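Long-range contacts in nicotinate phosphoribosyltransferase (Saccharomyces cerevisiae, PDB 1VLP), which catalyses the ATP-dependent formation of nicotinate ribonucleotide from nicotinate and phosphoribosyl diphosphate, the first step of NAD synthesis from nicotinic acid: residues V305-G310 with I336-S341; D311-T316 with I348-A353; G278-D283 with D300-V305; I184-F189 with F363-N368. All blocks are in the same frame, centred on the assembly; numbering follows the deposited sequence.

Interaction 1. Residues V305-G310 with I336-S341; sequences VRQDSG and ICYSDS. With PO4 (phosphate ion), chain E.
The beta-alpha-beta unit of strand 304-307, helix 312-326 and strand 335-338 sets Val305, Arg306 and Gln307 beside Ile336, Cys337 and Tyr338 as parallel neighbours in the barrel-like domain of this phosphoribosyltransferase. Cys337 N bonds to Val305 O, Gln307 N to Cys337 O (2.7 Å) and Ser339 N to Gln307 O, carrying the pairing one residue past the end of strand 335-338. There Arg306, a nicotinate-binding residue by similarity, runs out with CG opposite its backbone N (chi1 -171°) and bends at chi3, which lets NE donate to Ser339 OG (2.9 Å), which lies in the guanidinium plane. Arg306 NH2 adds a weak bond, part of a salt bridge, to Asp308 OD1, while His244 takes Asp308 OD2. A leucine in place of Arg306 is likely to leave Ser339 OG without the NE donor and Asp308 OD1 without its weak salt-bridge partner. On the other face, Val305 CG2 lies alongside Ile336 CG1 at 3.9 Å. Gln307 OE1 comes to the edge of the Tyr338 ring, 3.4 Å from CD1, with its amide plane turned 51° from the ring. The same oxygen accepts from a water that takes Asp340 N, and Gln307 NE2 donates to a second water, which in turn donates to Gly310 O and, at 2.8 Å, to Asp340 OD2.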
loop_
_atom_site.group_PDB
_atom_site.type_symbol
_atom_site.label_atom_id
_atom_site.label_comp_id
_atom_site.label_asym_id
_atom_site.label_seq_id
_atom_site.Cartn_x
_atom_site.Cartn_y
_atom_site.Cartn_z
ATOM N N VAL A 305 5.490 1.910 -14.971
ATOM C CA VAL A 305 5.792 2.728 -13.823
ATOM C C VAL A 305 4.509 2.953 -13.029
ATOM O O VAL A 305 3.405 2.925 -13.591
ATOM C CB VAL A 305 6.394 4.109 -14.167
ATOM C CG1 VAL A 305 7.833 3.985 -14.741
ATOM C CG2 VAL A 305 5.471 4.898 -15.100
ATOM N N ARG A 306 4.665 3.117 -11.725
ATOM C CA ARG A 306 3.526 3.480 -10.827
ATOM C C ARG A 306 3.664 4.974 -10.441
ATOM O O ARG A 306 4.731 5.418 -9.955
ATOM C CB ARG A 306 3.438 2.559 -9.568
ATOM C CG ARG A 306 2.125 2.743 -8.694
ATOM C CD ARG A 306 2.189 1.803 -7.428
ATOM N NE ARG A 306 1.901 2.585 -6.212
ATOM C CZ ARG A 306 2.465 2.397 -5.028
ATOM N NH1 ARG A 306 3.349 1.416 -4.822
ATOM N NH2 ARG A 306 2.116 3.191 -4.021
ATOM N N GLN A 307 2.591 5.738 -10.694
ATOM C CA GLN A 307 2.504 7.163 -10.368
ATOM C C GLN A 307 1.811 7.303 -8.975
ATOM O O GLN A 307 0.707 6.820 -8.782
ATOM C CB GLN A 307 1.768 7.910 -11.451
ATOM C CG GLN A 307 1.681 9.436 -11.273
ATOM C CD GLN A 307 0.590 9.882 -10.352
ATOM O OE1 GLN A 307 -0.571 9.437 -10.465
ATOM N NE2 GLN A 307 0.923 10.823 -9.466
ATOM N N ASP A 308 2.506 7.906 -8.021
ATOM C CA ASP A 308 2.069 7.944 -6.649
ATOM C C ASP A 308 2.129 9.336 -6.014
ATOM O O ASP A 308 1.683 9.485 -4.859
ATOM C CB ASP A 308 2.947 6.996 -5.837
ATOM C CG ASP A 308 2.303 6.569 -4.518
ATOM O OD1 ASP A 308 1.079 6.268 -4.496
ATOM O OD2 ASP A 308 3.060 6.517 -3.526
ATOM N N SER A 309 2.739 10.309 -6.691
ATOM C CA SER A 309 2.761 11.684 -6.205
ATOM C C SER A 309 2.945 12.705 -7.307
ATOM O O SER A 309 3.270 12.386 -8.453
ATOM C CB SER A 309 3.883 11.906 -5.194
ATOM O OG SER A 309 5.166 11.813 -5.798
ATOM N N GLY A 310 2.746 13.968 -6.951
ATOM C CA GLY A 310 2.890 15.034 -7.912
ATOM C C GLY A 310 1.687 15.133 -8.805
ATOM O O GLY A 310 0.674 14.508 -8.571
ATOM N N ILE A 336 1.431 3.163 -17.271
ATOM C CA ILE A 336 1.416 3.953 -16.069
ATOM C C ILE A 336 0.242 3.522 -15.196
ATOM O O ILE A 336 -0.897 3.459 -15.634
ATOM C CB ILE A 336 1.301 5.503 -16.302
ATOM C CG1 ILE A 336 2.430 6.006 -17.189
ATOM C CG2 ILE A 336 1.284 6.228 -14.976
ATOM C CD1 ILE A 336 2.369 7.451 -17.493
ATOM N N CYS A 337 0.567 3.172 -13.969
ATOM C CA CYS A 337 -0.451 2.849 -12.966
ATOM C C CYS A 337 -0.585 4.050 -12.002
ATOM O O CYS A 337 0.352 4.401 -11.310
ATOM C CB CYS A 337 -0.024 1.628 -12.191
ATOM S SG CYS A 337 -1.267 1.247 -10.922
ATOM N N TYR A 338 -1.738 4.693 -12.040
ATOM C CA TYR A 338 -2.055 5.837 -11.226
ATOM C C TYR A 338 -2.682 5.328 -9.922
ATOM O O TYR A 338 -3.678 4.584 -9.952
ATOM C CB TYR A 338 -3.069 6.709 -11.946
ATOM C CG TYR A 338 -2.599 7.232 -13.290
ATOM C CD1 TYR A 338 -1.900 8.404 -13.407
ATOM C CD2 TYR A 338 -2.854 6.518 -14.448
ATOM C CE1 TYR A 338 -1.496 8.866 -14.641
ATOM C CE2 TYR A 338 -2.424 6.955 -15.696
ATOM C CZ TYR A 338 -1.739 8.145 -15.784
ATOM O OH TYR A 338 -1.349 8.553 -17.031
ATOM N N SER A 339 -2.083 5.705 -8.796
ATOM C CA SER A 339 -2.514 5.114 -7.522
ATOM C C SER A 339 -2.672 6.082 -6.353
ATOM O O SER A 339 -2.784 5.622 -5.207
ATOM C CB SER A 339 -1.530 3.984 -7.142
ATOM O OG SER A 339 -0.239 4.515 -6.836
ATOM N N ASP A 340 -2.635 7.389 -6.612
ATOM C CA ASP A 340 -2.596 8.394 -5.530
ATOM C C ASP A 340 -3.968 8.998 -5.341
ATOM O O ASP A 340 -4.330 9.916 -6.082
ATOM C CB ASP A 340 -1.581 9.494 -5.848
ATOM C CG ASP A 340 -1.467 10.550 -4.735
ATOM O OD1 ASP A 340 -1.870 10.247 -3.572
ATOM O OD2 ASP A 340 -0.988 11.665 -5.034
ATOM N N SER A 341 -4.725 8.507 -4.350
ATOM C CA SER A 341 -5.960 9.127 -3.906
ATOM C C SER A 341 -6.977 9.315 -5.037
ATOM O O SER A 341 -7.532 10.380 -5.274
ATOM C CB SER A 341 -5.622 10.476 -3.245
ATOM O OG SER A 341 -4.562 10.332 -2.297
HETATM P P PO4 E . -5.478 6.039 -1.529
HETATM O O1 PO4 E . -5.777 4.586 -1.270
HETATM O O2 PO4 E . -6.701 6.894 -1.701
HETATM O O3 PO4 E . -4.736 6.657 -0.335
HETATM O O4 PO4 E . -4.544 6.227 -2.706
HETATM O O HOH W 1 -2.819 8.948 -9.084
HETATM O O HOH W 2 -0.842 12.270 -7.740
#

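Interaction 2. Residues D311-T316 with I348-A353; sequences DPVEYT and ITYSHA
Pro312 points its CB-CG edge at one face of the Tyr350 ring, the two side chains crossing obliquely. Pro312 CB stands almost exactly over the ring centre, 3.7 Å from the centroid and 9° off the normal, a CH-pi contact, while its CG leans toward the phenol end and comes within 3.5 Å of Tyr350 CZ. The ring reaches this place because Tyr350 CG lies beside its own backbone N (chi1 -57°), swinging the side chain off its helix toward the first turn of helix 312-326. Further along, Val313 turns CG2 toward helix 344-356, where it meets Ala353 CB at 4.1 Å and lies more distantly, and obliquely, by Tyr350. One turn on, Thr316 points CG2 at Ala353 O (3.7 Å), and its OG1 bonds instead to Pro312 O of its own helix (2.6 Å). Pro312 O thus accepts from both OG1 and N of Thr316, on opposite faces of its plane; Tyr338 OH also bonds to that hydroxyl. Asp311 is the N-cap of the helix, with OD1 accepting from Glu314 N at 2.9 Å. The two helices accompany successive parallel strands, and the axes of segments 312-316 and 348-353 pass 9.9 Å apart at 21°. With Thr316 OG1 held by Pro312 O and Tyr338 OH, and Asp311 OD1 by Glu314 N, the join rests mainly on carbon contacts and the CH-pi contact, which fix shape rather than a polar pairing.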
loop_
_atom_site.group_PDB
_atom_site.type_symbol
_atom_site.label_atom_id
_atom_site.label_comp_id
_atom_site.label_asym_id
_atom_site.label_seq_id
_atom_site.Cartn_x
_atom_site.Cartn_y
_atom_site.Cartn_z
ATOM N N ASP A 311 1.810 15.910 -9.860
ATOM C CA ASP A 311 0.728 16.085 -10.832
ATOM C C ASP A 311 0.702 14.952 -11.857
ATOM O O ASP A 311 1.690 14.764 -12.600
ATOM C CB ASP A 311 0.887 17.414 -11.550
ATOM C CG ASP A 311 -0.294 17.703 -12.459
ATOM O OD1 ASP A 311 -0.255 17.272 -13.611
ATOM O OD2 ASP A 311 -1.294 18.307 -12.005
ATOM N N PRO A 312 -0.375 14.178 -11.886
ATOM C CA PRO A 312 -0.400 12.992 -12.745
ATOM C C PRO A 312 -0.260 13.271 -14.253
ATOM O O PRO A 312 0.351 12.466 -14.962
ATOM C CB PRO A 312 -1.762 12.360 -12.449
ATOM C CG PRO A 312 -2.069 12.850 -11.031
ATOM C CD PRO A 312 -1.590 14.265 -11.041
ATOM N N VAL A 313 -0.786 14.407 -14.719
ATOM C CA VAL A 313 -0.684 14.754 -16.144
ATOM C C VAL A 313 0.745 15.118 -16.499
ATOM O O VAL A 313 1.289 14.605 -17.474
ATOM C CB VAL A 313 -1.657 15.852 -16.509
ATOM C CG1 VAL A 313 -1.490 16.258 -17.972
ATOM C CG2 VAL A 313 -3.094 15.338 -16.212
ATOM N N GLU A 314 1.376 15.927 -15.649
ATOM C CA GLU A 314 2.773 16.277 -15.836
ATOM C C GLU A 314 3.665 15.032 -15.779
ATOM O O GLU A 314 4.537 14.886 -16.637
ATOM C CB GLU A 314 3.210 17.387 -14.866
ATOM C CG GLU A 314 2.643 18.790 -15.234
ATOM C CD GLU A 314 2.919 19.198 -16.702
ATOM O OE1 GLU A 314 4.107 19.199 -17.148
ATOM O OE2 GLU A 314 1.944 19.497 -17.429
ATOM N N TYR A 315 3.423 14.156 -14.808
ATOM C CA TYR A 315 4.106 12.852 -14.746
ATOM C C TYR A 315 3.977 12.067 -16.041
ATOM O O TYR A 315 4.941 11.534 -16.569
ATOM C CB TYR A 315 3.583 12.029 -13.579
ATOM C CG TYR A 315 4.358 10.767 -13.359
ATOM C CD1 TYR A 315 5.564 10.794 -12.670
ATOM C CD2 TYR A 315 3.888 9.552 -13.815
ATOM C CE1 TYR A 315 6.246 9.609 -12.425
ATOM C CE2 TYR A 315 4.558 8.386 -13.580
ATOM C CZ TYR A 315 5.733 8.412 -12.878
ATOM O OH TYR A 315 6.433 7.229 -12.674
ATOM N N THR A 316 2.780 12.005 -16.568
ATOM C CA THR A 316 2.499 11.216 -17.764
ATOM C C THR A 316 3.321 11.712 -18.960
ATOM O O THR A 316 3.910 10.930 -19.711
ATOM C CB THR A 316 0.966 11.273 -18.060
ATOM O OG1 THR A 316 0.226 10.726 -16.940
ATOM C CG2 THR A 316 0.560 10.497 -19.377
ATOM N N ILE A 348 -10.854 8.478 -14.899
ATOM C CA ILE A 348 -11.244 8.780 -16.278
ATOM C C ILE A 348 -10.390 9.884 -16.936
ATOM O O ILE A 348 -9.870 9.739 -18.059
ATOM C CB ILE A 348 -12.764 9.080 -16.343
ATOM C CG1 ILE A 348 -13.538 7.819 -16.019
ATOM C CG2 ILE A 348 -13.203 9.541 -17.722
ATOM C CD1 ILE A 348 -15.014 8.059 -15.788
ATOM N N THR A 349 -10.240 10.986 -16.227
ATOM C CA THR A 349 -9.371 12.060 -16.685
ATOM C C THR A 349 -7.943 11.612 -16.996
ATOM O O THR A 349 -7.366 12.016 -18.023
ATOM C CB THR A 349 -9.294 13.159 -15.629
ATOM O OG1 THR A 349 -10.616 13.650 -15.403
ATOM C CG2 THR A 349 -8.394 14.297 -16.110
ATOM N N TYR A 350 -7.355 10.860 -16.080
ATOM C CA TYR A 350 -5.986 10.366 -16.250
ATOM C C TYR A 350 -5.897 9.310 -17.367
ATOM O O TYR A 350 -4.873 9.257 -18.117
ATOM C CB TYR A 350 -5.416 9.825 -14.911
ATOM C CG TYR A 350 -5.422 10.827 -13.786
ATOM C CD1 TYR A 350 -5.473 12.207 -14.041
ATOM C CD2 TYR A 350 -5.335 10.399 -12.470
ATOM C CE1 TYR A 350 -5.505 13.138 -12.995
ATOM C CE2 TYR A 350 -5.375 11.314 -11.423
ATOM C CZ TYR A 350 -5.453 12.677 -11.705
ATOM O OH TYR A 350 -5.446 13.599 -10.684
ATOM N N SER A 351 -6.949 8.531 -17.547
ATOM C CA SER A 351 -6.969 7.596 -18.655
ATOM C C SER A 351 -6.877 8.314 -20.020
ATOM O O SER A 351 -6.216 7.862 -20.930
ATOM C CB SER A 351 -8.217 6.712 -18.595
ATOM O OG SER A 351 -9.373 7.389 -19.059
ATOM N N HIS A 352 -7.534 9.457 -20.113
ATOM C CA HIS A 352 -7.432 10.324 -21.304
ATOM C C HIS A 352 -6.028 10.860 -21.535
ATOM O O HIS A 352 -5.513 10.835 -22.672
ATOM C CB HIS A 352 -8.403 11.480 -21.175
ATOM C CG HIS A 352 -9.837 11.038 -21.223
ATOM N ND1 HIS A 352 -10.891 11.834 -20.809
ATOM C CD2 HIS A 352 -10.382 9.856 -21.606
ATOM C CE1 HIS A 352 -12.020 11.162 -20.959
ATOM N NE2 HIS A 352 -11.737 9.957 -21.433
ATOM N N ALA A 353 -5.435 11.367 -20.490
ATOM C CA ALA A 353 -4.046 11.884 -20.565
ATOM C C ALA A 353 -3.068 10.779 -20.985
ATOM O O ALA A 353 -2.212 10.992 -21.844
ATOM C CB ALA A 353 -3.613 12.528 -19.218
#

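Interaction 3. Residues G278-D283 with D300-V305; sequences GLALTD and DAYVGV
Gly278 O accepts from Val303 N at 2.9 Å, and this bond ties the start of strand 279-281 to the turn that follows helix 298-301. The same oxygen lies at the edge of the Tyr302 ring, 3.3 Å from CD1. Gly278 N is satisfied by a water that accepts from it and donates to Ala301 O, bridging the two segments. Two residues on, Ala280 N gives a nearly straight bond to Gly304 O (2.8 Å, 173° at the hydrogen), and Ala280 O takes Arg306 N while also receiving a CA-H contact from Val305. These bonds attach the weakly bonded strand 279-281, at one border of the parallel sheet of the barrel-like domain, to strand 304-307, Ala280 pairing with Val305. Tyr302 O, for its part, accepts from Lys334 NZ. The Tyr302 ring is packed rather than bonded across the contact: Ala280 CB sits over one face, shifted toward the rim and 4.0 Å from the centroid, and Met265, Trp268 and Ile269 of helix 260-272 also touch the side chain. Replacing Tyr302 by alanine is likely to leave a gap between Ala280 CB and helix 260-272, where the ring now packs. On the other side of the sheet, Leu279 CD2 packs on Val303 CG2 at 3.8 Å, and it lies so near Gly304 that a side chain there would be crowded. Thr282 OG1 is held by Tyr315 OH and Thr287 OG1, whereas its CG2, beside the backbone N (chi1 69° for OG1), presses on Val305 CG1 at a tight 3.5 Å.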
loop_
_atom_site.group_PDB
_atom_site.type_symbol
_atom_site.label_atom_id
_atom_site.label_comp_id
_atom_site.label_asym_id
_atom_site.label_seq_id
_atom_site.Cartn_x
_atom_site.Cartn_y
_atom_site.Cartn_z
ATOM N N GLY A 278 7.661 -6.129 -12.501
ATOM C CA GLY A 278 6.416 -5.409 -12.301
ATOM C C GLY A 278 6.498 -3.959 -12.733
ATOM O O GLY A 278 7.081 -3.621 -13.750
ATOM N N LEU A 279 5.863 -3.106 -11.958
ATOM C CA LEU A 279 5.886 -1.688 -12.194
ATOM C C LEU A 279 6.917 -0.992 -11.319
ATOM O O LEU A 279 7.022 -1.239 -10.106
ATOM C CB LEU A 279 4.503 -1.078 -11.946
ATOM C CG LEU A 279 3.360 -1.634 -12.766
ATOM C CD1 LEU A 279 2.091 -1.232 -12.055
ATOM C CD2 LEU A 279 3.390 -1.118 -14.179
ATOM N N ALA A 280 7.658 -0.073 -11.919
ATOM C CA ALA A 280 8.661 0.655 -11.181
ATOM C C ALA A 280 8.037 1.856 -10.455
ATOM O O ALA A 280 7.274 2.588 -11.008
ATOM C CB ALA A 280 9.780 1.115 -12.097
ATOM N N LEU A 281 8.394 2.042 -9.192
ATOM C CA LEU A 281 8.041 3.217 -8.418
ATOM C C LEU A 281 9.161 4.269 -8.491
ATOM O O LEU A 281 10.228 4.107 -7.917
ATOM C CB LEU A 281 7.803 2.779 -6.974
ATOM C CG LEU A 281 7.063 3.702 -6.035
ATOM C CD1 LEU A 281 5.720 4.217 -6.612
ATOM C CD2 LEU A 281 6.846 2.974 -4.719
ATOM N N THR A 282 8.910 5.351 -9.220
ATOM C CA THR A 282 9.979 6.253 -9.647
ATOM C C THR A 282 10.242 7.469 -8.768
ATOM O O THR A 282 11.287 8.121 -8.927
ATOM C CB THR A 282 9.705 6.756 -11.094
ATOM O OG1 THR A 282 8.588 7.629 -11.082
ATOM C CG2 THR A 282 9.353 5.595 -12.040
ATOM N N ASP A 283 9.281 7.825 -7.897
ATOM C CA ASP A 283 9.274 9.145 -7.234
ATOM C C ASP A 283 9.931 9.215 -5.842
ATOM O O ASP A 283 10.061 10.299 -5.271
ATOM C CB ASP A 283 7.857 9.690 -7.111
ATOM C CG ASP A 283 6.962 8.846 -6.190
ATOM O OD1 ASP A 283 6.913 7.612 -6.383
ATOM O OD2 ASP A 283 6.281 9.412 -5.299
ATOM N N ASP A 300 13.374 -2.490 -20.017
ATOM C CA ASP A 300 12.726 -3.615 -20.682
ATOM C C ASP A 300 12.035 -4.608 -19.719
ATOM O O ASP A 300 10.943 -5.106 -20.039
ATOM C CB ASP A 300 13.738 -4.297 -21.589
ATOM C CG ASP A 300 14.202 -3.383 -22.697
ATOM O OD1 ASP A 300 13.360 -2.593 -23.221
ATOM O OD2 ASP A 300 15.403 -3.444 -23.008
ATOM N N ALA A 301 12.626 -4.820 -18.536
ATOM C CA ALA A 301 12.103 -5.771 -17.556
ATOM C C ALA A 301 10.798 -5.314 -16.886
ATOM O O ALA A 301 9.774 -6.036 -16.858
ATOM C CB ALA A 301 13.172 -6.051 -16.478
ATOM N N TYR A 302 10.842 -4.117 -16.312
ATOM C CA TYR A 302 9.622 -3.484 -15.784
ATOM C C TYR A 302 8.649 -3.248 -16.895
ATOM O O TYR A 302 9.025 -2.827 -17.952
ATOM C CB TYR A 302 9.946 -2.154 -15.099
ATOM C CG TYR A 302 10.687 -2.348 -13.798
ATOM C CD1 TYR A 302 10.004 -2.543 -12.606
ATOM C CD2 TYR A 302 12.065 -2.356 -13.768
ATOM C CE1 TYR A 302 10.685 -2.769 -11.428
ATOM C CE2 TYR A 302 12.754 -2.545 -12.569
ATOM C CZ TYR A 302 12.052 -2.752 -11.414
ATOM O OH TYR A 302 12.705 -2.958 -10.218
ATOM N N VAL A 303 7.375 -3.452 -16.620
ATOM C CA VAL A 303 6.363 -3.319 -17.650
ATOM C C VAL A 303 5.749 -1.940 -17.670
ATOM O O VAL A 303 4.889 -1.659 -18.511
ATOM C CB VAL A 303 5.235 -4.355 -17.479
ATOM C CG1 VAL A 303 5.794 -5.791 -17.707
ATOM C CG2 VAL A 303 4.547 -4.194 -16.155
ATOM N N GLY A 304 6.225 -1.104 -16.766
ATOM C CA GLY A 304 5.777 0.244 -16.634
ATOM C C GLY A 304 6.179 0.830 -15.302
ATOM O O GLY A 304 7.100 0.344 -14.615
ATOM N N VAL A 305 5.490 1.910 -14.971
ATOM C CA VAL A 305 5.792 2.728 -13.823
ATOM C C VAL A 305 4.509 2.953 -13.029
ATOM O O VAL A 305 3.405 2.925 -13.591
ATOM C CB VAL A 305 6.394 4.109 -14.167
ATOM C CG1 VAL A 305 7.833 3.985 -14.741
ATOM C CG2 VAL A 305 5.471 4.898 -15.100
HETATM O O HOH W 3 7.892 -7.129 -15.203
#

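Interaction 4. Residues I184-F189 with F363-N368; sequences IRFSEF and FGIGTN. With PO4 (phosphate ion), chain E.
Phe363 meets Phe186, Arg185 and Ile184 in turn as its side chain leaves the backbone. Its CB lies 4.0 Å from Phe186 CB, next to it on the same face of the sheet. Beyond CG, which has swung to the backbone N side (chi1 -61°), the CD2 atom touches Ile184 CG2 at 3.4 Å, while Arg185 O stands at the ring edge, near its plane. CE2 continues along the same Ile184 methyl. The other border of the ring faces different partners: CE1 packs on Tyr338, whose ring is turned by only about 20°, and CZ comes to the backbone of Ser351 in helix 344-356. Here the parallel sheet of the barrel-like domain joins strand 186-188 to strand 360-365, elements far apart in the sequence. Ser187 is the chief backbone link, its N bonding to Phe363 O (2.8 Å) and its O accepting from Ile365 N (2.9 Å). Ser187 OG and Phe363 O also share a water. Phe363 N adds a weak bond to Arg185 O, and Phe189 N donates to Ile365 O from 54° above the carbonyl plane. Phe189, by similarity part of the nicotinate site, packs its CB against the Ile365 carbonyl. Gly366, the N-cap of helix 367-370, lies so close to the phosphate ion that a side chain there would run into its O1. Thr367 N donates to that oxygen at 3.1 Å, and Ser341 N binds another; the ion, probably from the crystallisation liquor, sits where Thr367 is inferred to bind phosphoribosyl diphosphate.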
loop_
_atom_site.group_PDB
_atom_site.type_symbol
_atom_site.label_atom_id
_atom_site.label_comp_id
_atom_site.label_asym_id
_atom_site.label_seq_id
_atom_site.Cartn_x
_atom_site.Cartn_y
_atom_site.Cartn_z
ATOM N N ILE A 184 -11.831 1.318 -18.204
ATOM C CA ILE A 184 -10.800 1.551 -17.226
ATOM C C ILE A 184 -10.346 0.214 -16.590
ATOM O O ILE A 184 -11.176 -0.509 -16.084
ATOM C CB ILE A 184 -11.250 2.514 -16.111
ATOM C CG1 ILE A 184 -11.768 3.865 -16.660
ATOM C CG2 ILE A 184 -10.153 2.702 -15.119
ATOM C CD1 ILE A 184 -10.845 4.669 -17.422
ATOM N N ARG A 185 -9.037 -0.067 -16.637
ATOM C CA ARG A 185 -8.453 -1.258 -16.011
ATOM C C ARG A 185 -7.999 -0.810 -14.602
ATOM O O ARG A 185 -7.127 0.061 -14.444
ATOM C CB ARG A 185 -7.265 -1.829 -16.826
ATOM C CG ARG A 185 -7.632 -2.312 -18.180
ATOM C CD ARG A 185 -6.486 -3.108 -18.773
ATOM N NE ARG A 185 -6.807 -4.523 -18.850
ATOM C CZ ARG A 185 -5.918 -5.512 -18.781
ATOM N NH1 ARG A 185 -4.613 -5.262 -18.609
ATOM N NH2 ARG A 185 -6.340 -6.769 -18.864
ATOM N N PHE A 186 -8.611 -1.380 -13.567
ATOM C CA PHE A 186 -8.352 -0.950 -12.213
ATOM C C PHE A 186 -8.291 -2.095 -11.259
ATOM O O PHE A 186 -8.818 -3.198 -11.519
ATOM C CB PHE A 186 -9.398 0.085 -11.711
ATOM C CG PHE A 186 -10.748 -0.486 -11.436
ATOM C CD1 PHE A 186 -11.663 -0.653 -12.488
ATOM C CD2 PHE A 186 -11.117 -0.924 -10.147
ATOM C CE1 PHE A 186 -12.889 -1.188 -12.283
ATOM C CE2 PHE A 186 -12.386 -1.457 -9.936
ATOM C CZ PHE A 186 -13.242 -1.613 -10.993
ATOM N N SER A 187 -7.620 -1.828 -10.156
ATOM C CA SER A 187 -7.653 -2.727 -9.012
ATOM C C SER A 187 -8.105 -1.997 -7.750
ATOM O O SER A 187 -7.922 -0.791 -7.597
ATOM C CB SER A 187 -6.284 -3.378 -8.821
ATOM O OG SER A 187 -5.361 -2.383 -8.429
ATOM N N GLU A 188 -8.723 -2.747 -6.854
ATOM C CA GLU A 188 -9.095 -2.300 -5.523
ATOM C C GLU A 188 -7.875 -2.319 -4.634
ATOM O O GLU A 188 -7.063 -3.258 -4.673
ATOM C CB GLU A 188 -10.172 -3.271 -4.969
ATOM C CG GLU A 188 -10.827 -2.779 -3.695
ATOM C CD GLU A 188 -10.023 -3.035 -2.444
ATOM O OE1 GLU A 188 -9.179 -3.967 -2.369
ATOM O OE2 GLU A 188 -10.240 -2.265 -1.505
ATOM N N PHE A 189 -7.683 -1.258 -3.870
ATOM C CA PHE A 189 -6.429 -1.023 -3.140
ATOM C C PHE A 189 -6.659 -0.437 -1.741
ATOM O O PHE A 189 -5.737 0.213 -1.158
ATOM C CB PHE A 189 -5.638 -0.017 -3.999
ATOM C CG PHE A 189 -4.202 0.224 -3.604
ATOM C CD1 PHE A 189 -3.392 -0.753 -2.972
ATOM C CD2 PHE A 189 -3.631 1.479 -3.906
ATOM C CE1 PHE A 189 -2.056 -0.471 -2.638
ATOM C CE2 PHE A 189 -2.291 1.760 -3.581
ATOM C CZ PHE A 189 -1.509 0.785 -2.958
ATOM N N PHE A 363 -5.042 1.618 -12.851
ATOM C CA PHE A 363 -5.439 2.401 -11.688
ATOM C C PHE A 363 -5.528 1.530 -10.448
ATOM O O PHE A 363 -6.032 0.405 -10.529
ATOM C CB PHE A 363 -6.808 3.074 -11.957
ATOM C CG PHE A 363 -6.771 4.017 -13.118
ATOM C CD1 PHE A 363 -6.336 5.312 -12.955
ATOM C CD2 PHE A 363 -6.990 3.549 -14.406
ATOM C CE1 PHE A 363 -6.193 6.141 -14.037
ATOM C CE2 PHE A 363 -6.857 4.401 -15.506
ATOM C CZ PHE A 363 -6.463 5.705 -15.293
ATOM N N GLY A 364 -5.011 2.025 -9.329
ATOM C CA GLY A 364 -5.260 1.441 -7.999
ATOM C C GLY A 364 -6.158 2.411 -7.249
ATOM O O GLY A 364 -5.760 3.554 -6.991
ATOM N N ILE A 365 -7.372 1.971 -6.885
ATOM C CA ILE A 365 -8.334 2.835 -6.247
ATOM C C ILE A 365 -8.540 2.341 -4.812
ATOM O O ILE A 365 -9.114 1.286 -4.638
ATOM C CB ILE A 365 -9.646 2.874 -7.035
ATOM C CG1 ILE A 365 -9.383 3.350 -8.502
ATOM C CG2 ILE A 365 -10.611 3.702 -6.303
ATOM C CD1 ILE A 365 -10.580 3.329 -9.473
ATOM N N GLY A 366 -8.080 3.124 -3.831
ATOM C CA GLY A 366 -8.011 2.665 -2.446
ATOM C C GLY A 366 -9.112 3.196 -1.573
ATOM O O GLY A 366 -10.229 2.695 -1.568
ATOM N N THR A 367 -8.772 4.209 -0.791
ATOM C CA THR A 367 -9.709 4.786 0.203
ATOM C C THR A 367 -11.066 5.181 -0.343
ATOM O O THR A 367 -12.067 5.021 0.337
ATOM C CB THR A 367 -9.056 5.973 0.932
ATOM O OG1 THR A 367 -7.787 5.518 1.428
ATOM C CG2 THR A 367 -9.901 6.431 2.094
ATOM N N ASN A 368 -11.138 5.640 -1.590
ATOM C CA ASN A 368 -12.427 5.960 -2.143
ATOM C C ASN A 368 -13.358 4.755 -2.200
ATOM O O ASN A 368 -14.566 4.924 -2.136
ATOM C CB ASN A 368 -12.269 6.585 -3.520
ATOM C CG ASN A 368 -13.577 7.032 -4.082
ATOM O OD1 ASN A 368 -14.199 6.329 -4.856
ATOM N ND2 ASN A 368 -14.003 8.213 -3.694
HETATM P P PO4 E . -5.478 6.039 -1.529
HETATM O O1 PO4 E . -5.777 4.586 -1.270
HETATM O O2 PO4 E . -6.701 6.894 -1.701
HETATM O O3 PO4 E . -4.736 6.657 -0.335
HETATM O O4 PO4 E . -4.544 6.227 -2.706
HETATM O O HOH W 4 -3.780 -1.746 -10.634
#

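Interactions 1, 3 and 4 join strands of one parallel sheet. Interactions 1 and 3 share Val305 and strand 304-307, while Tyr338 O of interaction 1 bonds to Gly364 N of interaction 4. Interaction 2 is a surface contact between helices, about 21 Å from the chain centre, and largely apolar, yet it is tied to interaction 1 by Tyr338 OH to Thr316 OG1 and to interaction 3 by Tyr315 OH to Thr282 OG1. Interactions 3 and 4 are buried and mix backbone bonds with ring packing. Interaction 1, partly buried, adds a salt bridge and has two bridging waters against one each in interactions 3 and 4; interactions 1 and 4 each give one backbone N-H to the phosphate and bring Arg306 near Phe189.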